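Side-chain contacts in membrane-bound protease PH1510 (Pyrococcus horikoshii, PDB 6M4B), which cleaves proteins near hydrophobic or aromatic residues, degrading the stomatin homolog PH1511 and casein in vitro, and is seen here as its N-terminal protease domain in inactivated form: residues R29-A34 and V60-Q65; D54-I59 and A82-Y87; I95-A98 and S102-A105; P108-S113 and I119-K124; Y132-A137 and R142-A147. The protein carries 1 engineered substitution. All blocks are in the same frame, centred on the assembly; numbering follows the deposited sequence.

Interaction 1 of 5, residues R29-A34 and V60-Q65; sequences RYITIA and VQRIQQ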
# COMPACT_ATOMS: atom_id res chain seq x y z
N ARG A 29 -17.89 4.10 3.38
CA ARG A 29 -19.13 4.22 4.15
C ARG A 29 -19.56 2.85 4.65
O ARG A 29 -19.76 2.68 5.86
CB ARG A 29 -20.25 4.89 3.31
CG ARG A 29 -21.58 5.10 4.03
CD ARG A 29 -22.63 5.85 3.14
NE ARG A 29 -24.00 5.53 3.58
CZ ARG A 29 -24.73 4.48 3.18
NH1 ARG A 29 -25.96 4.32 3.67
NH2 ARG A 29 -24.26 3.59 2.31
N TYR A 30 -19.66 1.88 3.74
CA TYR A 30 -20.10 0.52 4.08
C TYR A 30 -19.18 -0.14 5.14
O TYR A 30 -19.64 -0.76 6.10
CB TYR A 30 -20.12 -0.37 2.84
CG TYR A 30 -21.18 -0.06 1.80
CD1 TYR A 30 -22.50 0.21 2.17
CD2 TYR A 30 -20.89 -0.10 0.43
CE1 TYR A 30 -23.49 0.46 1.21
CE2 TYR A 30 -21.86 0.15 -0.53
CZ TYR A 30 -23.16 0.44 -0.14
OH TYR A 30 -24.15 0.68 -1.08
N ILE A 31 -17.88 0.01 4.98
CA ILE A 31 -16.95 -0.59 5.94
C ILE A 31 -17.04 0.13 7.28
O ILE A 31 -16.99 -0.49 8.34
CB ILE A 31 -15.50 -0.62 5.38
CG1 ILE A 31 -15.42 -1.52 4.15
CG2 ILE A 31 -14.51 -1.11 6.43
CD1 ILE A 31 -14.16 -1.36 3.32
N THR A 32 -17.17 1.46 7.25
CA THR A 32 -17.24 2.23 8.51
C THR A 32 -18.47 1.80 9.33
O THR A 32 -18.37 1.51 10.54
CB THR A 32 -17.26 3.77 8.29
OG1 THR A 32 -16.13 4.15 7.50
CG2 THR A 32 -17.17 4.49 9.63
N ILE A 33 -19.59 1.70 8.65
CA ILE A 33 -20.82 1.23 9.30
C ILE A 33 -20.59 -0.12 9.98
O ILE A 33 -20.82 -0.27 11.18
CB ILE A 33 -21.99 1.14 8.30
CG1 ILE A 33 -22.43 2.55 7.90
CG2 ILE A 33 -23.17 0.40 8.93
CD1 ILE A 33 -23.36 2.61 6.70
N ALA A 34 -20.10 -1.10 9.22
CA ALA A 34 -19.87 -2.42 9.75
C ALA A 34 -18.88 -2.43 10.92
O ALA A 34 -19.05 -3.22 11.85
CB ALA A 34 -19.37 -3.34 8.64
N VAL A 60 -8.05 -0.41 -1.69
CA VAL A 60 -7.20 -1.48 -1.12
C VAL A 60 -6.71 -1.13 0.28
O VAL A 60 -6.76 -1.95 1.21
CB VAL A 60 -6.02 -1.81 -2.03
CG1 VAL A 60 -4.97 -2.63 -1.30
CG2 VAL A 60 -6.50 -2.56 -3.26
N GLN A 61 -6.23 0.09 0.44
CA GLN A 61 -5.68 0.50 1.73
C GLN A 61 -6.79 0.64 2.80
O GLN A 61 -6.55 0.39 3.97
CB GLN A 61 -4.86 1.80 1.62
CG GLN A 61 -3.53 1.70 2.40
CD GLN A 61 -3.38 2.77 3.42
OE1 GLN A 61 -4.35 3.40 3.82
NE2 GLN A 61 -2.16 2.96 3.89
N ARG A 62 -7.97 1.04 2.40
CA ARG A 62 -9.09 1.07 3.36
C ARG A 62 -9.42 -0.34 3.89
O ARG A 62 -9.58 -0.53 5.09
CB ARG A 62 -10.32 1.67 2.71
CG ARG A 62 -11.51 1.86 3.62
CD ARG A 62 -11.18 2.79 4.76
NE ARG A 62 -12.29 2.90 5.67
CZ ARG A 62 -12.46 2.22 6.79
NH1 ARG A 62 -11.61 1.27 7.20
NH2 ARG A 62 -13.53 2.50 7.54
N ILE A 63 -9.45 -1.31 2.99
CA ILE A 63 -9.64 -2.70 3.38
C ILE A 63 -8.52 -3.17 4.29
O ILE A 63 -8.78 -3.78 5.33
CB ILE A 63 -9.78 -3.58 2.14
CG1 ILE A 63 -11.10 -3.23 1.45
CG2 ILE A 63 -9.71 -5.06 2.49
CD1 ILE A 63 -11.23 -3.74 0.05
N GLN A 64 -7.27 -2.84 3.97
CA GLN A 64 -6.17 -3.31 4.77
C GLN A 64 -6.19 -2.79 6.20
O GLN A 64 -5.70 -3.47 7.08
CB GLN A 64 -4.83 -2.98 4.11
CG GLN A 64 -4.51 -3.85 2.90
CD GLN A 64 -3.20 -3.44 2.22
OE1 GLN A 64 -2.84 -2.24 2.22
NE2 GLN A 64 -2.47 -4.40 1.65
N GLN A 65 -6.66 -1.56 6.41
CA GLN A 65 -6.76 -0.94 7.74
C GLN A 65 -8.11 -1.27 8.42
O GLN A 65 -8.34 -0.82 9.51
CB GLN A 65 -6.65 0.61 7.67
CG GLN A 65 -5.42 1.22 6.96
CD GLN A 65 -4.13 1.06 7.74
OE1 GLN A 65 -3.72 -0.05 8.09
NE2 GLN A 65 -3.45 2.17 7.99
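The guanidinium group of R62 bridges from helix 53-64 to helix 21-36, where T32 and I31 receive it in two different ways. NH2 donates to T32 OG1 at 3.1 Å with an N-H...O angle of 148°, and the hydroxyl oxygen lies at the edge of the guanidinium, almost in its plane. I31 comes instead over a face: its CG2 methyl sits 3.6 Å above the plane, displaced toward the rim and 3.8 Å from R62 NH1. The other branch of I31 reaches further between the helices, bringing CD1 to 4.0 Å from I63 CG1, the two isoleucines meeting at about a right angle. Side-chain length has to make up for the spacing, since the axes of the two short segments run almost parallel, 7° apart, at a separation of 11.0 Å. R62 starts out with CG anti to the backbone N (chi1 -176°) and bends at chi2, which slides its chain past I31 in the opposite direction.

Two acidic residues of helix 21-36 complete the setting. D28 takes a salt bridge from R62 NE and E35 another from NH2, while T32 OG1 is also hydrogen-bonded to the carbonyl oxygen of D28. Both helices belong to the alpha/beta fold of the ClpP/crotonase clan; Y30 and A34 pack on I42 of strand 41-47, between the two in sequence. With carboxylates at two of its nitrogens and a hydroxyl in its plane, the guanidinium is fixed in rotation, and its positive charge is probably largely balanced by helix 21-36.

Interaction 2 of 5, residues D54-I59 and A82-Y87; sequences DAMMNI and AAAGTY. Engineered in segment 82-87: A83 (natural residue Ser).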
# COMPACT_ATOMS: atom_id res chain seq x y z
N ASP A 54 -5.77 5.03 -8.81
CA ASP A 54 -5.68 5.73 -7.54
C ASP A 54 -6.84 5.42 -6.56
O ASP A 54 -6.61 5.23 -5.34
CB ASP A 54 -5.44 7.28 -7.71
CG ASP A 54 -6.45 7.97 -8.68
OD1 ASP A 54 -7.62 7.58 -8.76
OD2 ASP A 54 -6.07 8.92 -9.40
N ALA A 55 -8.06 5.38 -7.09
CA ALA A 55 -9.22 5.02 -6.29
C ALA A 55 -9.05 3.55 -5.81
O ALA A 55 -9.27 3.29 -4.65
CB ALA A 55 -10.50 5.21 -7.07
N MET A 56 -8.61 2.66 -6.71
CA MET A 56 -8.30 1.27 -6.34
C MET A 56 -7.33 1.19 -5.17
O MET A 56 -7.59 0.49 -4.20
CB MET A 56 -7.79 0.52 -7.55
CG MET A 56 -7.26 -0.87 -7.29
SD MET A 56 -5.50 -0.90 -6.83
CE MET A 56 -4.82 -0.68 -8.47
N MET A 57 -6.25 1.97 -5.21
CA MET A 57 -5.23 1.96 -4.15
C MET A 57 -5.77 2.44 -2.83
O MET A 57 -5.47 1.81 -1.84
CB MET A 57 -3.95 2.71 -4.56
CG MET A 57 -3.10 1.88 -5.53
SD MET A 57 -1.60 2.72 -5.97
CE MET A 57 -1.27 2.11 -7.59
N ASN A 58 -6.59 3.48 -2.82
CA ASN A 58 -7.23 3.93 -1.59
C ASN A 58 -8.26 2.92 -1.10
O ASN A 58 -8.36 2.70 0.11
CB ASN A 58 -7.92 5.31 -1.75
CG ASN A 58 -6.95 6.41 -2.16
OD1 ASN A 58 -5.83 6.49 -1.68
ND2 ASN A 58 -7.40 7.28 -3.06
N ILE A 59 -8.98 2.25 -2.03
CA ILE A 59 -9.88 1.18 -1.61
C ILE A 59 -9.07 0.05 -0.98
O ILE A 59 -9.35 -0.39 0.14
CB ILE A 59 -10.74 0.65 -2.76
CG1 ILE A 59 -11.68 1.75 -3.23
CG2 ILE A 59 -11.52 -0.59 -2.29
CD1 ILE A 59 -12.44 1.40 -4.51
N ALA A 82 -12.54 -7.47 -12.68
CA ALA A 82 -11.53 -7.36 -13.74
C ALA A 82 -10.69 -6.12 -13.44
O ALA A 82 -11.16 -5.19 -12.80
CB ALA A 82 -12.18 -7.29 -15.13
N ALA A 83 -9.47 -6.14 -13.90
CA ALA A 83 -8.59 -4.97 -13.89
C ALA A 83 -8.47 -4.42 -12.48
O ALA A 83 -8.12 -5.20 -11.60
CB ALA A 83 -9.07 -3.93 -14.92
N ALA A 84 -8.73 -3.13 -12.22
CA ALA A 84 -8.66 -2.61 -10.86
C ALA A 84 -9.40 -3.47 -9.82
O ALA A 84 -8.99 -3.52 -8.66
CB ALA A 84 -9.19 -1.21 -10.79
N GLY A 85 -10.45 -4.15 -10.25
CA GLY A 85 -11.24 -5.00 -9.38
C GLY A 85 -10.47 -6.20 -8.83
O GLY A 85 -10.79 -6.68 -7.73
N THR A 86 -9.51 -6.72 -9.62
CA THR A 86 -8.71 -7.84 -9.21
C THR A 86 -7.88 -7.50 -7.98
O THR A 86 -7.77 -8.32 -7.07
CB THR A 86 -7.82 -8.26 -10.34
OG1 THR A 86 -8.66 -8.66 -11.44
CG2 THR A 86 -6.95 -9.39 -9.97
N TYR A 87 -7.34 -6.27 -7.95
CA TYR A 87 -6.51 -5.78 -6.87
C TYR A 87 -7.34 -5.61 -5.58
O TYR A 87 -6.86 -5.91 -4.51
CB TYR A 87 -5.88 -4.40 -7.22
CG TYR A 87 -4.89 -4.38 -8.41
CD1 TYR A 87 -5.34 -4.37 -9.73
CD2 TYR A 87 -3.52 -4.27 -8.19
CE1 TYR A 87 -4.45 -4.30 -10.79
CE2 TYR A 87 -2.64 -4.16 -9.24
CZ TYR A 87 -3.11 -4.16 -10.53
OH TYR A 87 -2.24 -4.08 -11.55
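M56 lays its terminal methyl on the ring of Y87. CE stands 3.8 Å from the ring centroid and 16° off the ring normal, a CH-pi contact over one face, while SD lies obliquely at 4.5 Å from the same centroid, which makes this a Met-aromatic contact as well. The thioether reaches that place by starting with CG anti to the backbone N (chi1 172°) and then folding at chi2 and chi3, so that SD passes 3.5 Å from Y87 CB before the methyl turns over the ring. Nearer the backbone, M56 CB meets A84 CB at 3.9 Å, and M56 CG rests 3.4 Å from the carbonyl oxygen A84 O. No hydrogen bond joins the two segments; shape and dispersion hold this buried contact together.

A83, just before the helix that carries A84 and Y87, is an engineered alanine at the position of the nucleophilic serine. Helix 53-64 thus packs against the start of the helix that follows the nucleophile. Around the pair, F129 and I133 of helix 123-139 touch Y87, Y132 touches M56, I151 of helix 144-152 reaches Y87, and the substrate-binding residue C106 borders the tyrosine.

Interaction 3 of 5, residues I95-A98 and S102-A105; sequences IAMA and SIGA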
# COMPACT_ATOMS: atom_id res chain seq x y z
N ILE A 95 -11.54 -14.04 -0.52
CA ILE A 95 -12.17 -13.85 -1.80
C ILE A 95 -13.05 -15.04 -2.04
O ILE A 95 -12.59 -16.17 -1.93
CB ILE A 95 -11.15 -13.74 -2.98
CG1 ILE A 95 -10.12 -12.62 -2.74
CG2 ILE A 95 -11.89 -13.45 -4.26
CD1 ILE A 95 -8.87 -12.78 -3.59
N ALA A 96 -14.26 -14.75 -2.45
CA ALA A 96 -15.20 -15.76 -2.92
C ALA A 96 -15.68 -15.38 -4.32
O ALA A 96 -15.87 -14.19 -4.63
CB ALA A 96 -16.38 -15.84 -1.98
N MET A 97 -15.88 -16.40 -5.14
CA MET A 97 -16.47 -16.21 -6.49
C MET A 97 -17.72 -17.11 -6.75
O MET A 97 -17.73 -18.27 -6.41
CB MET A 97 -15.42 -16.44 -7.57
CG MET A 97 -14.28 -15.41 -7.58
SD MET A 97 -13.07 -15.80 -8.85
CE MET A 97 -13.94 -15.23 -10.30
N ALA A 98 -18.77 -16.51 -7.26
CA ALA A 98 -19.95 -17.28 -7.73
C ALA A 98 -19.60 -18.01 -9.02
O ALA A 98 -18.74 -17.53 -9.77
CB ALA A 98 -21.11 -16.35 -7.99
N SER A 102 -15.70 -14.06 -13.25
CA SER A 102 -14.38 -13.94 -13.83
C SER A 102 -13.47 -13.07 -12.95
O SER A 102 -13.92 -12.08 -12.36
CB SER A 102 -14.53 -13.30 -15.22
OG SER A 102 -13.31 -13.33 -15.88
N ILE A 103 -12.19 -13.39 -12.89
CA ILE A 103 -11.23 -12.50 -12.18
C ILE A 103 -9.97 -12.33 -13.04
O ILE A 103 -9.58 -13.24 -13.75
CB ILE A 103 -10.91 -13.03 -10.76
CG1 ILE A 103 -10.04 -12.05 -9.98
CG2 ILE A 103 -10.25 -14.39 -10.82
CD1 ILE A 103 -10.04 -12.33 -8.50
N GLY A 104 -9.35 -11.17 -12.97
CA GLY A 104 -8.10 -10.95 -13.71
C GLY A 104 -8.24 -9.97 -14.86
O GLY A 104 -9.06 -9.02 -14.80
N ALA A 105 -7.41 -10.18 -15.88
CA ALA A 105 -7.28 -9.26 -17.02
C ALA A 105 -6.90 -7.89 -16.55
O ALA A 105 -7.73 -6.94 -16.55
CB ALA A 105 -8.60 -9.22 -17.85
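The thioether end of M97 presses against I103 and the backbone just before it. SD is 3.7 Å from I103 CG2, and the methyl CE lies 3.5 Å from the carbonyl carbon S102 C and 3.6 Å from I103 N, so the tip of the methionine rests on a peptide unit as well as on a side chain. M97 runs extended through chi2 and bends at chi3 (77°), which turns CE onto that peptide. The two side chains cross at about a right angle.

Away from this point the contact thins out quickly. I95 also points toward the other segment, yet its side chain comes no nearer than 4.8 Å, and the CB of S102 is directed away, its hydroxyl making a weak hydrogen bond with S156. Even the closest alpha carbons, those of M97 and S102, are 8.0 Å apart: strand 94-97 belongs to the large parallel sheet and strand 102-104 to the small mixed one.

A162 of helix 159-164 touches both M97 and I103, while A89 of helix 84-90 also packs on I103. With no hydrogen bond across it, this join between sheets rests on van der Waals contact of the thioether with I103 and the preceding peptide.

Interaction 4 of 5, residues P108-S113 and I119-K124; sequences PILGYS and IEAPPK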
# COMPACT_ATOMS: atom_id res chain seq x y z
N PRO A 108 -2.18 -3.17 -17.80
CA PRO A 108 -2.44 -1.73 -17.64
C PRO A 108 -2.35 -1.04 -19.00
O PRO A 108 -1.34 -1.18 -19.73
CB PRO A 108 -1.35 -1.25 -16.66
CG PRO A 108 -0.30 -2.29 -16.70
CD PRO A 108 -0.83 -3.54 -17.34
N ILE A 109 -3.44 -0.39 -19.36
CA ILE A 109 -3.59 0.32 -20.62
C ILE A 109 -4.04 1.77 -20.41
O ILE A 109 -4.73 2.08 -19.45
CB ILE A 109 -4.58 -0.40 -21.55
CG1 ILE A 109 -6.04 -0.24 -21.04
CG2 ILE A 109 -4.11 -1.83 -21.78
CD1 ILE A 109 -7.09 -0.91 -21.90
N LEU A 110 -3.62 2.67 -21.28
CA LEU A 110 -3.89 4.12 -21.11
C LEU A 110 -5.21 4.51 -21.79
O LEU A 110 -5.89 5.42 -21.35
CB LEU A 110 -2.69 4.93 -21.65
CG LEU A 110 -1.29 4.63 -21.10
CD1 LEU A 110 -0.26 5.68 -21.56
CD2 LEU A 110 -1.32 4.57 -19.59
N GLY A 111 -5.56 3.82 -22.87
CA GLY A 111 -6.75 4.09 -23.67
C GLY A 111 -6.46 3.67 -25.11
O GLY A 111 -5.60 2.82 -25.37
N TYR A 112 -7.21 4.26 -26.05
CA TYR A 112 -7.00 4.11 -27.51
C TYR A 112 -6.39 5.36 -28.19
O TYR A 112 -6.71 6.52 -27.85
CB TYR A 112 -8.35 3.74 -28.17
CG TYR A 112 -8.84 2.37 -27.73
CD1 TYR A 112 -9.69 2.25 -26.63
CD2 TYR A 112 -8.42 1.20 -28.39
CE1 TYR A 112 -10.11 1.00 -26.20
CE2 TYR A 112 -8.86 -0.05 -27.99
CZ TYR A 112 -9.70 -0.13 -26.88
OH TYR A 112 -10.17 -1.34 -26.46
N SER A 113 -5.52 5.12 -29.15
CA SER A 113 -4.78 6.21 -29.84
C SER A 113 -5.64 6.98 -30.88
O SER A 113 -6.86 6.78 -30.94
CB SER A 113 -3.53 5.64 -30.49
OG SER A 113 -3.85 4.92 -31.66
N ILE A 119 -3.26 1.69 -26.43
CA ILE A 119 -2.05 2.27 -25.89
C ILE A 119 -1.63 1.47 -24.60
O ILE A 119 -2.26 1.60 -23.54
CB ILE A 119 -2.26 3.79 -25.55
CG1 ILE A 119 -2.70 4.61 -26.79
CG2 ILE A 119 -0.98 4.40 -24.94
CD1 ILE A 119 -3.03 6.07 -26.48
N GLU A 120 -0.57 0.70 -24.69
CA GLU A 120 0.01 0.05 -23.50
C GLU A 120 0.69 1.07 -22.58
O GLU A 120 1.31 1.99 -23.04
CB GLU A 120 1.00 -1.06 -23.88
CG GLU A 120 0.25 -2.13 -24.67
CD GLU A 120 0.99 -3.44 -24.76
OE1 GLU A 120 0.89 -4.20 -23.78
OE2 GLU A 120 1.65 -3.72 -25.80
N ALA A 121 0.52 0.91 -21.28
CA ALA A 121 1.36 1.60 -20.31
C ALA A 121 2.86 1.39 -20.61
O ALA A 121 3.29 0.30 -21.02
CB ALA A 121 1.04 1.12 -18.90
N PRO A 122 3.66 2.44 -20.42
CA PRO A 122 5.11 2.24 -20.58
C PRO A 122 5.64 1.17 -19.56
O PRO A 122 5.02 0.97 -18.50
CB PRO A 122 5.71 3.62 -20.27
CG PRO A 122 4.60 4.52 -19.77
CD PRO A 122 3.28 3.79 -19.91
N PRO A 123 6.76 0.51 -19.88
CA PRO A 123 7.31 -0.63 -19.11
C PRO A 123 7.52 -0.34 -17.64
O PRO A 123 7.28 -1.23 -16.82
CB PRO A 123 8.66 -0.93 -19.77
CG PRO A 123 8.69 -0.18 -21.08
CD PRO A 123 7.53 0.79 -21.11
N LYS A 124 7.95 0.86 -17.28
CA LYS A 124 8.19 1.15 -15.88
C LYS A 124 6.92 1.18 -15.05
O LYS A 124 6.88 0.70 -13.93
CB LYS A 124 8.94 2.47 -15.69
CG LYS A 124 10.42 2.25 -15.95
CD LYS A 124 11.43 3.34 -15.63
CE LYS A 124 10.94 4.36 -14.67
NZ LYS A 124 12.01 5.33 -14.43
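A two-stranded antiparallel beta hairpin, strands 109-112 and 118-120, carries the substrate-binding residues P108, I109 and L110 and leads into the helix that begins with P123 and the catalytic K124. I109 and E120 form a non-hydrogen-bonded pair. L110 N donates to I119 O at 2.8 Å. Beyond the strand, A121 N donates to P108 O at 3.2 Å, which ties the exit of the hairpin to its entry.

On the side of the hairpin where L110 and I119 meet, CG2 of I119 lies 3.7 Å from L110 CD1, the two side chains crossing at about a right angle. I119 CG2 is anti to the backbone N, leaving the CG1 branch (chi1 -58°) to extend the other way, along the backbone of Y112 and S113. The second methyl of L110, CD2, faces A121. P122 occupies the N-cap position of helix 123-139, and K124 makes a cation-pi contact with Y195 of the second subunit.

Much of this hairpin lies on the surface, and residues 110 to 113 touch a crystal neighbour. Near its base, P108 CB packs against A121 CB at 4.0 Å.

Interaction 5 of 5, residues Y132-A137 and R142-A147; sequences YIKSLA and RNATIA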
# COMPACT_ATOMS: atom_id res chain seq x y z
N TYR A 132 3.21 -4.14 -7.36
CA TYR A 132 2.09 -3.93 -6.44
C TYR A 132 1.14 -5.16 -6.35
O TYR A 132 0.84 -5.64 -5.24
CB TYR A 132 1.33 -2.71 -6.84
CG TYR A 132 0.21 -2.34 -5.95
CD1 TYR A 132 0.44 -1.90 -4.66
CD2 TYR A 132 -1.11 -2.37 -6.41
CE1 TYR A 132 -0.58 -1.54 -3.82
CE2 TYR A 132 -2.15 -1.96 -5.60
CZ TYR A 132 -1.90 -1.58 -4.31
OH TYR A 132 -2.94 -1.20 -3.52
N ILE A 133 0.76 -5.71 -7.49
CA ILE A 133 -0.16 -6.85 -7.53
C ILE A 133 0.47 -8.11 -6.90
O ILE A 133 -0.19 -8.81 -6.13
CB ILE A 133 -0.71 -7.15 -8.94
CG1 ILE A 133 -2.09 -7.80 -8.82
CG2 ILE A 133 0.25 -8.00 -9.78
CD1 ILE A 133 -2.76 -8.04 -10.14
N LYS A 134 1.77 -8.28 -7.09
CA LYS A 134 2.49 -9.37 -6.48
C LYS A 134 2.58 -9.24 -4.96
O LYS A 134 2.49 -10.23 -4.24
CB LYS A 134 3.87 -9.53 -7.07
CG LYS A 134 3.87 -10.22 -8.43
CD LYS A 134 5.26 -10.28 -9.04
CE LYS A 134 6.22 -11.22 -8.31
NZ LYS A 134 6.66 -12.34 -9.16
N SER A 135 2.72 -8.02 -4.49
CA SER A 135 2.76 -7.76 -3.10
C SER A 135 1.40 -8.08 -2.44
O SER A 135 1.42 -8.64 -1.36
CB SER A 135 3.13 -6.31 -2.82
OG SER A 135 2.10 -5.38 -3.08
N LEU A 136 0.27 -7.73 -3.07
CA LEU A 136 -1.03 -8.06 -2.53
C LEU A 136 -1.19 -9.60 -2.45
O LEU A 136 -1.61 -10.11 -1.43
CB LEU A 136 -2.16 -7.42 -3.33
CG LEU A 136 -2.14 -5.89 -3.47
CD1 LEU A 136 -3.35 -5.47 -4.26
CD2 LEU A 136 -2.13 -5.25 -2.10
N ALA A 137 -0.73 -10.31 -3.48
CA ALA A 137 -0.71 -11.75 -3.43
C ALA A 137 0.17 -12.32 -2.32
O ALA A 137 -0.28 -13.18 -1.57
CB ALA A 137 -0.31 -12.34 -4.79
N ARG A 142 -1.51 -15.70 -1.40
CA ARG A 142 -2.12 -16.10 -2.63
C ARG A 142 -1.06 -16.20 -3.74
O ARG A 142 0.05 -15.74 -3.59
CB ARG A 142 -3.23 -15.09 -2.99
CG ARG A 142 -4.44 -15.16 -2.04
CD ARG A 142 -5.40 -14.03 -2.30
NE ARG A 142 -6.48 -14.07 -1.34
CZ ARG A 142 -6.92 -13.08 -0.57
NH1 ARG A 142 -6.40 -11.86 -0.59
NH2 ARG A 142 -7.95 -13.32 0.22
N ASN A 143 -1.42 -16.78 -4.86
CA ASN A 143 -0.43 -17.08 -5.92
C ASN A 143 0.11 -15.80 -6.68
O ASN A 143 -0.59 -15.20 -7.45
CB ASN A 143 -1.06 -18.10 -6.87
CG ASN A 143 -0.06 -18.69 -7.83
OD1 ASN A 143 0.83 -17.99 -8.27
ND2 ASN A 143 -0.31 -19.92 -8.28
N ALA A 144 1.32 -15.40 -6.38
CA ALA A 144 1.92 -14.19 -6.96
C ALA A 144 2.38 -14.37 -8.43
O ALA A 144 2.35 -13.41 -9.18
CB ALA A 144 3.10 -13.76 -6.10
N THR A 145 2.71 -15.60 -8.83
CA THR A 145 2.99 -15.91 -10.22
C THR A 145 1.75 -15.67 -11.07
O THR A 145 1.81 -14.94 -12.08
CB THR A 145 3.44 -17.37 -10.34
OG1 THR A 145 4.64 -17.54 -9.62
CG2 THR A 145 3.65 -17.81 -11.79
N ILE A 146 0.61 -16.23 -10.65
CA ILE A 146 -0.66 -16.01 -11.35
C ILE A 146 -1.04 -14.56 -11.31
O ILE A 146 -1.48 -14.02 -12.33
CB ILE A 146 -1.83 -16.85 -10.76
CG1 ILE A 146 -1.61 -18.33 -11.10
CG2 ILE A 146 -3.18 -16.39 -11.31
CD1 ILE A 146 -1.70 -18.68 -12.57
N ALA A 147 -0.88 -13.92 -10.16
CA ALA A 147 -1.21 -12.49 -10.06
C ALA A 147 -0.43 -11.66 -11.08
O ALA A 147 -0.98 -10.77 -11.71
CB ALA A 147 -0.98 -11.96 -8.64
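I133, on helix 123-139, directs both of its branches at the far end of segment 142-147. CB leans on the ring of Y87 in helix 84-90. From there the CG2 methyl, set between the backbone N and the carbonyl carbon, comes to 3.6 Å from A147 O and 4.3 Å from A147 CB. The other branch leaves through CG1, anti to the backbone N (chi1 -152°), and ends in CD1, also 3.6 Å from A147 O. Both methyls thus rest on one side of the carbonyl oxygen.

One turn further on, A137 fits its CB against the start of the second helix, 3.6 Å from A144 CA and 3.9 Å from A147 CB. K134 lies alongside, its CG against A144 O, and its ammonium group goes on to a salt bridge with E148. The backbone closes the contact where R142 N donates to A137 O at 2.8 Å; the arginine's guanidinium leads away to a salt bridge with E169 and a bond to S92 O.

N143 sits at the N-cap, its OD1 accepting from I146 N at 3.0 Å in a nearly straight bond of 175°, the donor lying 54° above the amide plane, while ND2 is held by Y165 O. Short alanine side chains at the interface let the helices come close. Successive helices joined by a short loop pack together here, the second opened by an asparagine N-cap.

All five contacts lie within one alpha/beta protease domain of the ClpP/crotonase clan. Along the chain, interactions 1 and 2 interleave, sharing helix 53-64, and interactions 3, 4 and 5 follow in series. Interactions 2 and 5 are both central: their centres are about 14 Å apart, they touch each other, and each also touches 1 and 3. A probable hydrogen bond from A83 N to G104 O joins interaction 2 to interaction 3. Interaction 4 stands apart, about 30 Å from interaction 1 between centres, but shares helix 123-139 with interaction 5. The nucleophile position and K124 thus belong to separate elements, the lysine on the outlying one.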